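Local coordinates for beta-agarase D (Zobellia galactanivorans, PDB 4ASM), which cleaves beta-1,4 linkages in agarose with retention of anomeric configuration, through the GH16 catalytic domain described here, at residues F48-G52 / N53-Y57; V189-R192 / P193-K197; S289-S292 / D293-K297. One frame throughout, in Å; residues are numbered along the deposited sequence.

Overall arrangement
Three local contacts in the GH16 beta-sandwich of this catalytic domain show how nearby residues fix a strand end or a helix start. Interactions 1 and 2 each close a beta hairpin with antiparallel backbone bonds, and both hairpins belong to the connected system of paired strands; interaction 3 instead starts a short helix. Interaction 1 is partly buried, with Phe48 packed on Trp56 and their rings slid apart. Interactions 2 and 3 lie at the surface: the former is a proline-bearing loop beside the presumed substrate cleft, the latter a polar cap far from the annotated sites. None touches another; interactions 1 and 3, about 45 Å apart between centres, flank the centre of the chain from opposite sides.

Interaction 1 (F48-G52 / N53-Y57); sequences FGPNG and NMKWY
Phe48 and Trp56 form an antiparallel, hydrogen-bonded pair, and backbone bonds come first. Phe48 N donates to Trp56 O at 2.7 Å. In return Phe48 O takes two N-H groups, Lys55 N at 2.8 Å and Trp56 N at 3.0 Å, the latter in the carbonyl plane and the former tilted from it by 31°. Two residues thus face one, a classic beta bulge. Farther out, a type II' turn from Pro50 to Asn53 closes with a weak bond from Asn53 N to Pro50 O.

Apolar contact follows. Phe48 CG sits between its backbone N and carbonyl carbon (chi1 64°), which swings the ring toward Trp56, whose CB lies over one face, 3.6 Å from the ring centroid, in a CH-pi contact. The indole's five-membered ring is nearly parallel to the phenyl ring but slid aside. At the turn, Pro50 CD rests 3.8 Å from Lys55 CE, the lysine chain crossing the proline ring at about a right angle on its way to Ser32 O.

Phe39 stacks on Phe48, and strand 56-57 also pairs with strand 112-125. The carbonyl with two N-H donors accommodates the bulge's extra residue; the CH-pi contact covers an apolar ring face.

Interaction 2 (V189-R192 / P193-K197); sequences VFIR and PPNFK
Ile191 O receives the N-H of Lys197 at 3.0 Å and is also approached by a C-H, since Phe196 CA lies 3.2 Å from it with an angle of 158° at the hydrogen. The return bond, from Ile191 N to Lys197 O, measures 2.9 Å and is more bent, at 139°; Phe190 CA makes a further CA-H...O contact with Lys197 O. These two N-H...O bonds make Ile191 and Lys197 an antiparallel hydrogen-bonded pair, where the end of strand 183-191 meets the start of strand 197-199.

The loop between them turns sharply. Pro194 follows a cis peptide bond, and Asn195 is the centre of an inverse gamma turn, whose bond from Phe196 N to Pro194 O is weak. A water bridges the loop, donating to Arg192 O at 2.8 Å and accepting from Asn195 N at 2.9 Å.

Side chains line both faces of the hairpin. On one, Ile191 and Lys197 run side by side, with Ile191 CD1 3.8 Å from Lys197 CD. On the other, Phe190 and Phe196 point the same way and meet through CD1 and CE1 at 3.8 Å. Phe196 reaches that position because CG is anti to its backbone N (chi1 -180°). The Arg192 chain, bent at chi2 and chi3, folds back alongside it, bringing NH1 to the edge of the Phe196 ring with the guanidinium plane steeply inclined to that of the ring. The polar partner of NH1 is Asp157 O, through a weak hydrogen bond.

Arg192 probably binds substrate, as in related enzymes, and Phe190 packs close to Glu160, the probable nucleophile. A hairpin tip held by two N-H...O bonds and a bridging water is thus consistent with presenting the arginine at the edge of the agarose-binding cleft.

Interaction 3 (S289-S292 / D293-K297); sequences SSLS and DAKNK
Ser290 and Asp293 join the first turn of helix 291-297 to the loop before it. Ser290 is the N-cap: its OG accepts from Asp293 N at 3.0 Å, with a nearly straight N-H...O angle of 162°. The hydroxyl can reach this amide because it sits between the backbone N and carbonyl carbon of Ser290 (chi1 68°). An N-H of the first turn, with no helical carbonyl one turn earlier, is thereby satisfied.

Asp293 answers with its carboxylate, yet the return bond goes to the residue before the N-cap instead of to the N-cap's own N-H, as it would in a capping box. OD2 accepts from Ser289 N at 2.9 Å, on its anti side and slightly out of the carboxylate plane, and also, weakly, from Ser289 OG at 3.2 Å. One oxygen is thus gripped twice by the same serine. A negative charge at this end would probably also suit the helix dipole.

Ordinary helical bonds then take over: Ala294 N donates to Ser290 O at 3.0 Å, Lys295 N to Leu291 O at 2.9 Å, Asn296 N to Ser292 O at 2.9 Å and Lys297 N to Asp293 O at 3.0 Å. The Lys295 chain leaves over Leu291 O, its CG 3.3 Å from that oxygen, before NZ forms a salt bridge with Asp246.

The helix begins two residues after strand 282-288. Asp293 and Ala294 touch Ala288 there, while Leu291, Ala294 and Lys295 lie against Ala249 of strand 249-253; both strands pair with strand 259-264.

Interaction 1 (F48-G52 / N53-Y57)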
ATOM      1  N   PHE A  48      -5.516 -17.611  11.033  1.00 10.21           N
ATOM      2  CA  PHE A  48      -6.961 -17.429  11.142  1.00  9.67           C
ATOM      3  C   PHE A  48      -7.650 -17.449   9.789  1.00 10.21           C
ATOM      4  O   PHE A  48      -7.014 -17.334   8.746  1.00  9.51           O
ATOM      5  CB  PHE A  48      -7.342 -16.187  11.977  1.00  9.92           C
ATOM      6  CG  PHE A  48      -6.910 -14.858  11.389  1.00  8.49           C
ATOM      7  CD1 PHE A  48      -7.764 -14.168  10.546  1.00  8.77           C
ATOM      8  CD2 PHE A  48      -5.691 -14.274  11.733  1.00  8.91           C
ATOM      9  CE1 PHE A  48      -7.421 -12.905  10.013  1.00  8.42           C
ATOM     10  CE2 PHE A  48      -5.341 -13.016  11.205  1.00  7.83           C
ATOM     11  CZ  PHE A  48      -6.211 -12.344  10.341  1.00  8.74           C
ATOM     12  N   GLY A  49      -8.961 -17.648   9.828  1.00 10.11           N
ATOM     13  CA  GLY A  49      -9.796 -17.758   8.647  1.00 10.61           C
ATOM     14  C   GLY A  49     -11.141 -18.361   9.003  1.00 11.16           C
ATOM     15  O   GLY A  49     -11.393 -18.682  10.166  1.00 11.59           O
ATOM     16  N   PRO A  50     -12.011 -18.506   8.005  1.00 12.54           N
ATOM     17  CA  PRO A  50     -13.352 -19.071   8.229  1.00 13.50           C
ATOM     18  C   PRO A  50     -13.265 -20.569   8.463  1.00 15.87           C
ATOM     19  O   PRO A  50     -12.324 -21.212   7.995  1.00 15.62           O
ATOM     20  CB  PRO A  50     -14.065 -18.813   6.905  1.00 13.61           C
ATOM     21  CG  PRO A  50     -12.936 -18.759   5.876  1.00 12.94           C
ATOM     22  CD  PRO A  50     -11.775 -18.145   6.595  1.00 12.51           C
ATOM     23  N   ASN A  51     -14.240 -21.127   9.175  1.00 17.89           N
ATOM     24  CA  ASN A  51     -14.277 -22.581   9.412  1.00 20.31           C
ATOM     25  C   ASN A  51     -12.886 -23.118   9.778  1.00 21.05           C
ATOM     26  O   ASN A  51     -12.248 -22.611  10.702  1.00 21.32           O
ATOM     27  CB  ASN A  51     -14.836 -23.301   8.180  1.00 21.23           C
ATOM     28  CG  ASN A  51     -15.667 -24.533   8.539  1.00 24.73           C
ATOM     29  OD1 ASN A  51     -15.186 -25.452   9.204  1.00 29.12           O
ATOM     30  ND2 ASN A  51     -16.916 -24.559   8.075  1.00 29.62           N
ATOM     31  N   GLY A  52     -12.418 -24.121   9.036  1.00 21.61           N
ATOM     32  CA  GLY A  52     -11.073 -24.666   9.251  1.00 22.56           C
ATOM     33  C   GLY A  52      -9.955 -23.891   8.556  1.00 23.24           C
ATOM     34  O   GLY A  52      -8.775 -24.023   8.920  1.00 23.68           O
ATOM     35  N   ASN A  53     -10.319 -23.076   7.566  1.00 22.60           N
ATOM     36  CA  ASN A  53      -9.332 -22.433   6.691  1.00 22.22           C
ATOM     37  C   ASN A  53      -8.316 -21.543   7.397  1.00 21.08           C
ATOM     38  O   ASN A  53      -8.648 -20.755   8.286  1.00 21.84           O
ATOM     39  CB  ASN A  53     -10.018 -21.616   5.597  1.00 23.17           C
ATOM     40  CG  ASN A  53     -10.800 -22.468   4.623  1.00 25.03           C
ATOM     41  OD1 ASN A  53     -10.793 -23.702   4.690  1.00 29.22           O
ATOM     42  ND2 ASN A  53     -11.490 -21.807   3.700  1.00 26.61           N
ATOM     43  N   MET A  54      -7.065 -21.677   6.998  1.00 19.09           N
ATOM     44  CA  MET A  54      -6.034 -20.762   7.447  1.00 17.95           C
ATOM     45  C   MET A  54      -5.781 -19.847   6.266  1.00 15.10           C
ATOM     46  O   MET A  54      -5.147 -20.255   5.294  1.00 15.80           O
ATOM     47  CB  MET A  54      -4.749 -21.516   7.767  1.00 18.53           C
ATOM     48  CG  MET A  54      -4.905 -22.632   8.759  1.00 19.77           C
ATOM     49  SD  MET A  54      -3.589 -23.858   8.538  1.00 22.07           S
ATOM     50  CE  MET A  54      -3.707 -24.673  10.140  1.00 21.75           C
ATOM     51  N   LYS A  55      -6.273 -18.614   6.333  1.00 10.62           N
ATOM     52  CA  LYS A  55      -6.040 -17.680   5.240  1.00  8.25           C
ATOM     53  C   LYS A  55      -5.007 -16.616   5.584  1.00  7.08           C
ATOM     54  O   LYS A  55      -4.421 -16.032   4.682  1.00  6.90           O
ATOM     55  CB  LYS A  55      -7.341 -16.979   4.853  1.00  8.20           C
ATOM     56  CG  LYS A  55      -8.326 -17.871   4.141  1.00  8.16           C
ATOM     57  CD  LYS A  55      -9.539 -17.092   3.694  1.00  8.96           C
ATOM     58  CE  LYS A  55     -10.538 -18.003   2.995  1.00 10.23           C
ATOM     59  NZ  LYS A  55     -10.116 -18.226   1.587  1.00 10.38           N
ATOM     60  N   TRP A  56      -4.839 -16.332   6.869  1.00  6.53           N
ATOM     61  CA  TRP A  56      -3.958 -15.275   7.337  1.00  6.53           C
ATOM     62  C   TRP A  56      -3.224 -15.706   8.586  1.00  7.12           C
ATOM     63  O   TRP A  56      -3.663 -16.638   9.277  1.00  6.95           O
ATOM     64  CB  TRP A  56      -4.760 -14.013   7.720  1.00  6.45           C
ATOM     65  CG  TRP A  56      -5.707 -13.517   6.677  1.00  5.21           C
ATOM     66  CD1 TRP A  56      -6.994 -13.905   6.500  1.00  5.22           C
ATOM     67  CD2 TRP A  56      -5.443 -12.525   5.672  1.00  4.96           C
ATOM     68  NE1 TRP A  56      -7.559 -13.228   5.453  1.00  6.93           N
ATOM     69  CE2 TRP A  56      -6.628 -12.379   4.916  1.00  6.25           C
ATOM     70  CE3 TRP A  56      -4.325 -11.730   5.349  1.00  6.00           C
ATOM     71  CZ2 TRP A  56      -6.733 -11.484   3.833  1.00  6.61           C
ATOM     72  CZ3 TRP A  56      -4.420 -10.845   4.274  1.00  6.10           C
ATOM     73  CH2 TRP A  56      -5.625 -10.722   3.526  1.00  5.29           C
ATOM     74  N   TYR A  57      -2.143 -15.008   8.904  1.00  6.44           N
ATOM     75  CA  TYR A  57      -1.630 -14.981  10.277  1.00  6.20           C
ATOM     76  C   TYR A  57      -1.466 -13.540  10.756  1.00  6.34           C
ATOM     77  O   TYR A  57      -1.291 -12.612   9.946  1.00  6.42           O
ATOM     78  CB  TYR A  57      -0.362 -15.826  10.482  1.00  6.86           C
ATOM     79  CG  TYR A  57       0.770 -15.577   9.521  1.00  5.62           C
ATOM     80  CD1 TYR A  57       0.862 -16.288   8.330  1.00  6.43           C
ATOM     81  CD2 TYR A  57       1.768 -14.644   9.810  1.00  5.61           C
ATOM     82  CE1 TYR A  57       1.920 -16.079   7.448  1.00  6.77           C
ATOM     83  CE2 TYR A  57       2.826 -14.428   8.932  1.00  6.17           C
ATOM     84  CZ  TYR A  57       2.891 -15.143   7.756  1.00  7.48           C
ATOM     85  OH  TYR A  57       3.946 -14.916   6.884  1.00  7.62           O
TER
HETATM   86  O   HOH W   1      -9.654 -20.656  11.428  1.00 45.02           O

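Interaction 2 (V189-R192 / P193-K197)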
ATOM      1  N   VAL A 189      10.893  -0.644  -4.705  1.00  5.75           N
ATOM      2  CA  VAL A 189      11.985  -1.585  -4.943  1.00  6.28           C
ATOM      3  C   VAL A 189      13.122  -1.248  -3.978  1.00  6.61           C
ATOM      4  O   VAL A 189      13.377  -0.074  -3.695  1.00  7.16           O
ATOM      5  CB  VAL A 189      12.459  -1.644  -6.446  1.00  6.08           C
ATOM      6  CG1 VAL A 189      11.328  -2.152  -7.339  1.00  6.65           C
ATOM      7  CG2 VAL A 189      13.028  -0.296  -6.952  1.00  6.83           C
ATOM      8  N   PHE A 190      13.808  -2.287  -3.494  1.00  6.59           N
ATOM      9  CA  PHE A 190      14.866  -2.106  -2.474  1.00  6.79           C
ATOM     10  C   PHE A 190      16.150  -2.797  -2.854  1.00  7.20           C
ATOM     11  O   PHE A 190      16.129  -3.872  -3.429  1.00  6.99           O
ATOM     12  CB  PHE A 190      14.455  -2.724  -1.127  1.00  7.54           C
ATOM     13  CG  PHE A 190      13.209  -2.128  -0.517  1.00  6.40           C
ATOM     14  CD1 PHE A 190      13.289  -1.038   0.341  1.00  7.98           C
ATOM     15  CD2 PHE A 190      11.959  -2.705  -0.773  1.00  6.39           C
ATOM     16  CE1 PHE A 190      12.108  -0.497   0.913  1.00  7.67           C
ATOM     17  CE2 PHE A 190      10.808  -2.187  -0.199  1.00  7.43           C
ATOM     18  CZ  PHE A 190      10.890  -1.088   0.639  1.00  7.12           C
ATOM     19  N   ILE A 191      17.261  -2.182  -2.464  1.00  7.57           N
ATOM     20  CA  ILE A 191      18.467  -2.955  -2.175  1.00  9.10           C
ATOM     21  C   ILE A 191      18.455  -3.193  -0.671  1.00  9.09           C
ATOM     22  O   ILE A 191      18.264  -2.268   0.108  1.00  9.60           O
ATOM     23  CB  ILE A 191      19.768  -2.214  -2.543  1.00  8.02           C
ATOM     24  CG1 ILE A 191      19.699  -1.674  -3.963  1.00  8.96           C
ATOM     25  CG2 ILE A 191      20.964  -3.180  -2.417  1.00 10.51           C
ATOM     26  CD1 ILE A 191      21.030  -1.071  -4.478  1.00 10.90           C
ATOM     27  N   ARG A 192      18.635  -4.452  -0.277  1.00 10.78           N
ATOM     28  CA  ARG A 192      18.662  -4.819   1.131  1.00 11.94           C
ATOM     29  C   ARG A 192      20.001  -4.420   1.745  1.00 11.81           C
ATOM     30  O   ARG A 192      20.971  -4.229   1.009  1.00 12.07           O
ATOM     31  CB  ARG A 192      18.471  -6.334   1.313  1.00 12.51           C
ATOM     32  CG  ARG A 192      17.241  -6.981   0.678  1.00 15.72           C
ATOM     33  CD  ARG A 192      15.975  -6.250   1.037  1.00 16.69           C
ATOM     34  NE  ARG A 192      15.887  -6.024   2.475  1.00 18.21           N
ATOM     35  CZ  ARG A 192      15.092  -5.127   3.047  1.00 19.20           C
ATOM     36  NH1 ARG A 192      14.285  -4.354   2.315  1.00 17.06           N
ATOM     37  NH2 ARG A 192      15.117  -5.002   4.367  1.00 20.25           N
ATOM     38  N   PRO A 193      20.064  -4.302   3.083  1.00 12.33           N
ATOM     39  CA  PRO A 193      21.384  -4.140   3.695  1.00 12.30           C
ATOM     40  C   PRO A 193      22.330  -5.217   3.178  1.00 12.25           C
ATOM     41  O   PRO A 193      21.893  -6.346   2.919  1.00 12.37           O
ATOM     42  CB  PRO A 193      21.096  -4.360   5.176  1.00 12.99           C
ATOM     43  CG  PRO A 193      19.707  -3.824   5.346  1.00 12.59           C
ATOM     44  CD  PRO A 193      18.998  -4.308   4.106  1.00 12.61           C
ATOM     45  N   PRO A 194      23.632  -4.899   3.074  1.00 11.56           N
ATOM     46  CA  PRO A 194      24.298  -3.687   3.580  1.00 11.70           C
ATOM     47  C   PRO A 194      24.067  -2.370   2.831  1.00 11.87           C
ATOM     48  O   PRO A 194      24.096  -1.293   3.458  1.00 13.35           O
ATOM     49  CB  PRO A 194      25.784  -4.060   3.521  1.00 11.19           C
ATOM     50  CG  PRO A 194      25.894  -5.127   2.463  1.00 11.38           C
ATOM     51  CD  PRO A 194      24.580  -5.866   2.482  1.00 11.62           C
ATOM     52  N   ASN A 195      23.863  -2.438   1.516  1.00 11.62           N
ATOM     53  CA  ASN A 195      23.726  -1.230   0.703  1.00 11.44           C
ATOM     54  C   ASN A 195      22.267  -0.801   0.583  1.00 12.21           C
ATOM     55  O   ASN A 195      21.719  -0.735  -0.526  1.00 12.29           O
ATOM     56  CB  ASN A 195      24.339  -1.432  -0.685  1.00 11.63           C
ATOM     57  CG  ASN A 195      24.428  -0.140  -1.479  1.00 11.19           C
ATOM     58  OD1 ASN A 195      24.432   0.947  -0.926  1.00 11.93           O
ATOM     59  ND2 ASN A 195      24.465  -0.270  -2.796  1.00 14.82           N
ATOM     60  N   PHE A 196      21.642  -0.526   1.723  1.00 11.54           N
ATOM     61  CA  PHE A 196      20.197  -0.284   1.753  1.00 12.30           C
ATOM     62  C   PHE A 196      19.796   0.938   0.933  1.00 11.33           C
ATOM     63  O   PHE A 196      20.308   2.050   1.146  1.00 10.92           O
ATOM     64  CB  PHE A 196      19.673  -0.126   3.181  1.00 12.82           C
ATOM     65  CG  PHE A 196      18.186   0.115   3.234  1.00 13.56           C
ATOM     66  CD1 PHE A 196      17.302  -0.929   3.000  1.00 15.50           C
ATOM     67  CD2 PHE A 196      17.684   1.394   3.443  1.00 14.84           C
ATOM     68  CE1 PHE A 196      15.930  -0.716   3.031  1.00 15.26           C
ATOM     69  CE2 PHE A 196      16.301   1.619   3.466  1.00 15.74           C
ATOM     70  CZ  PHE A 196      15.435   0.549   3.249  1.00 14.15           C
ATOM     71  N   LYS A 197      18.858   0.709   0.012  1.00 11.04           N
ATOM     72  CA  LYS A 197      18.253   1.778  -0.791  1.00 10.49           C
ATOM     73  C   LYS A 197      16.781   1.466  -1.008  1.00  9.83           C
ATOM     74  O   LYS A 197      16.401   0.305  -1.141  1.00  9.53           O
ATOM     75  CB  LYS A 197      18.947   1.912  -2.145  1.00 10.94           C
ATOM     76  CG  LYS A 197      20.417   2.248  -2.031  1.00 12.00           C
ATOM     77  CD  LYS A 197      21.026   2.607  -3.356  1.00 17.26           C
ATOM     78  CE  LYS A 197      22.516   2.872  -3.205  1.00 16.59           C
ATOM     79  NZ  LYS A 197      22.789   4.124  -2.465  1.00 19.16           N
TER
HETATM   80  O   HOH W   2      23.424  -4.678  -0.199  1.00 13.31           O

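Interaction 3 (S289-S292 / D293-K297)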
ATOM      1  N   SER A 289       1.258  12.728 -24.902  1.00  7.58           N
ATOM      2  CA  SER A 289      -0.101  12.785 -25.421  1.00  7.45           C
ATOM      3  C   SER A 289      -0.851  11.448 -25.438  1.00  7.44           C
ATOM      4  O   SER A 289      -2.003  11.391 -25.873  1.00  7.06           O
ATOM      5  CB  SER A 289      -0.086  13.388 -26.809  1.00  8.33           C
ATOM      6  OG  SER A 289       0.678  12.578 -27.650  1.00 10.17           O
ATOM      7  N   SER A 290      -0.191  10.382 -24.965  1.00  7.17           N
ATOM      8  CA  SER A 290      -0.807   9.057 -24.840  1.00  8.05           C
ATOM      9  C   SER A 290       0.201   8.233 -24.071  1.00  7.81           C
ATOM     10  O   SER A 290       1.336   8.675 -23.852  1.00  7.26           O
ATOM     11  CB  SER A 290      -1.072   8.426 -26.213  1.00  8.25           C
ATOM     12  OG  SER A 290       0.145   8.102 -26.847  1.00  8.78           O
ATOM     13  N   LEU A 291      -0.207   7.030 -23.672  1.00  8.56           N
ATOM     14  CA  LEU A 291       0.721   6.167 -22.954  1.00  8.89           C
ATOM     15  C   LEU A 291       1.856   5.706 -23.872  1.00  8.86           C
ATOM     16  O   LEU A 291       3.017   5.705 -23.461  1.00  8.06           O
ATOM     17  CB  LEU A 291      -0.016   4.974 -22.324  1.00  9.13           C
ATOM     18  CG  LEU A 291       0.846   4.126 -21.381  1.00 10.45           C
ATOM     19  CD1 LEU A 291       1.277   4.889 -20.137  1.00 10.58           C
ATOM     20  CD2 LEU A 291       0.087   2.858 -21.028  1.00 10.02           C
ATOM     21  N   SER A 292       1.523   5.358 -25.119  1.00  8.99           N
ATOM     22  CA  SER A 292       2.564   4.975 -26.099  1.00 10.24           C
ATOM     23  C   SER A 292       3.531   6.122 -26.391  1.00  9.31           C
ATOM     24  O   SER A 292       4.718   5.907 -26.466  1.00  9.52           O
ATOM     25  CB  SER A 292       1.948   4.420 -27.372  1.00 11.70           C
ATOM     26  OG  SER A 292       1.375   3.152 -27.097  1.00 18.08           O
ATOM     27  N   ASP A 293       3.017   7.344 -26.511  1.00  8.12           N
ATOM     28  CA  ASP A 293       3.876   8.509 -26.704  1.00  8.32           C
ATOM     29  C   ASP A 293       4.849   8.681 -25.528  1.00  8.02           C
ATOM     30  O   ASP A 293       6.037   8.933 -25.731  1.00  8.13           O
ATOM     31  CB  ASP A 293       2.992   9.762 -26.876  1.00  8.42           C
ATOM     32  CG  ASP A 293       3.784  11.011 -27.204  1.00  9.11           C
ATOM     33  OD1 ASP A 293       4.583  10.993 -28.174  1.00  9.61           O
ATOM     34  OD2 ASP A 293       3.581  12.020 -26.499  1.00 10.24           O
ATOM     35  N   ALA A 294       4.334   8.550 -24.303  1.00  7.64           N
ATOM     36  CA  ALA A 294       5.160   8.668 -23.112  1.00  7.60           C
ATOM     37  C   ALA A 294       6.265   7.600 -23.069  1.00  7.46           C
ATOM     38  O   ALA A 294       7.403   7.913 -22.806  1.00  7.47           O
ATOM     39  CB  ALA A 294       4.267   8.601 -21.866  1.00  7.63           C
ATOM     40  N   LYS A 295       5.889   6.359 -23.355  1.00  8.44           N
ATOM     41  CA  LYS A 295       6.833   5.245 -23.448  1.00 10.22           C
ATOM     42  C   LYS A 295       7.893   5.504 -24.520  1.00 10.42           C
ATOM     43  O   LYS A 295       9.072   5.251 -24.300  1.00 11.03           O
ATOM     44  CB  LYS A 295       6.096   3.933 -23.724  1.00 10.54           C
ATOM     45  CG  LYS A 295       5.257   3.441 -22.533  1.00 11.64           C
ATOM     46  CD  LYS A 295       4.289   2.285 -22.883  1.00 12.59           C
ATOM     47  CE  LYS A 295       5.008   1.072 -23.426  1.00 16.56           C
ATOM     48  NZ  LYS A 295       5.779   0.371 -22.379  1.00 17.11           N
ATOM     49  N   ASN A 296       7.489   6.043 -25.669  1.00 10.16           N
ATOM     50  CA  ASN A 296       8.457   6.379 -26.715  1.00 11.04           C
ATOM     51  C   ASN A 296       9.449   7.419 -26.245  1.00 10.59           C
ATOM     52  O   ASN A 296      10.651   7.303 -26.497  1.00 11.41           O
ATOM     53  CB  ASN A 296       7.759   6.923 -27.963  1.00 11.26           C
ATOM     54  CG  ASN A 296       6.994   5.883 -28.723  1.00 15.66           C
ATOM     55  OD1 ASN A 296       6.128   6.223 -29.537  1.00 20.32           O
ATOM     56  ND2 ASN A 296       7.292   4.610 -28.480  1.00 17.61           N
ATOM     57  N   LYS A 297       8.946   8.454 -25.573  1.00  9.91           N
ATOM     58  CA  LYS A 297       9.761   9.579 -25.139  1.00  9.16           C
ATOM     59  C   LYS A 297      10.675   9.253 -23.970  1.00  8.27           C
ATOM     60  O   LYS A 297      11.751   9.844 -23.819  1.00  9.31           O
ATOM     61  CB  LYS A 297       8.870  10.773 -24.765  1.00  9.59           C
ATOM     62  CG  LYS A 297       8.209  11.449 -25.957  1.00 10.43           C
ATOM     63  CD  LYS A 297       7.314  12.561 -25.442  1.00 12.63           C
ATOM     64  CE  LYS A 297       6.666  13.325 -26.593  1.00 15.19           C
ATOM     65  NZ  LYS A 297       7.689  14.082 -27.361  1.00 17.36           N
TER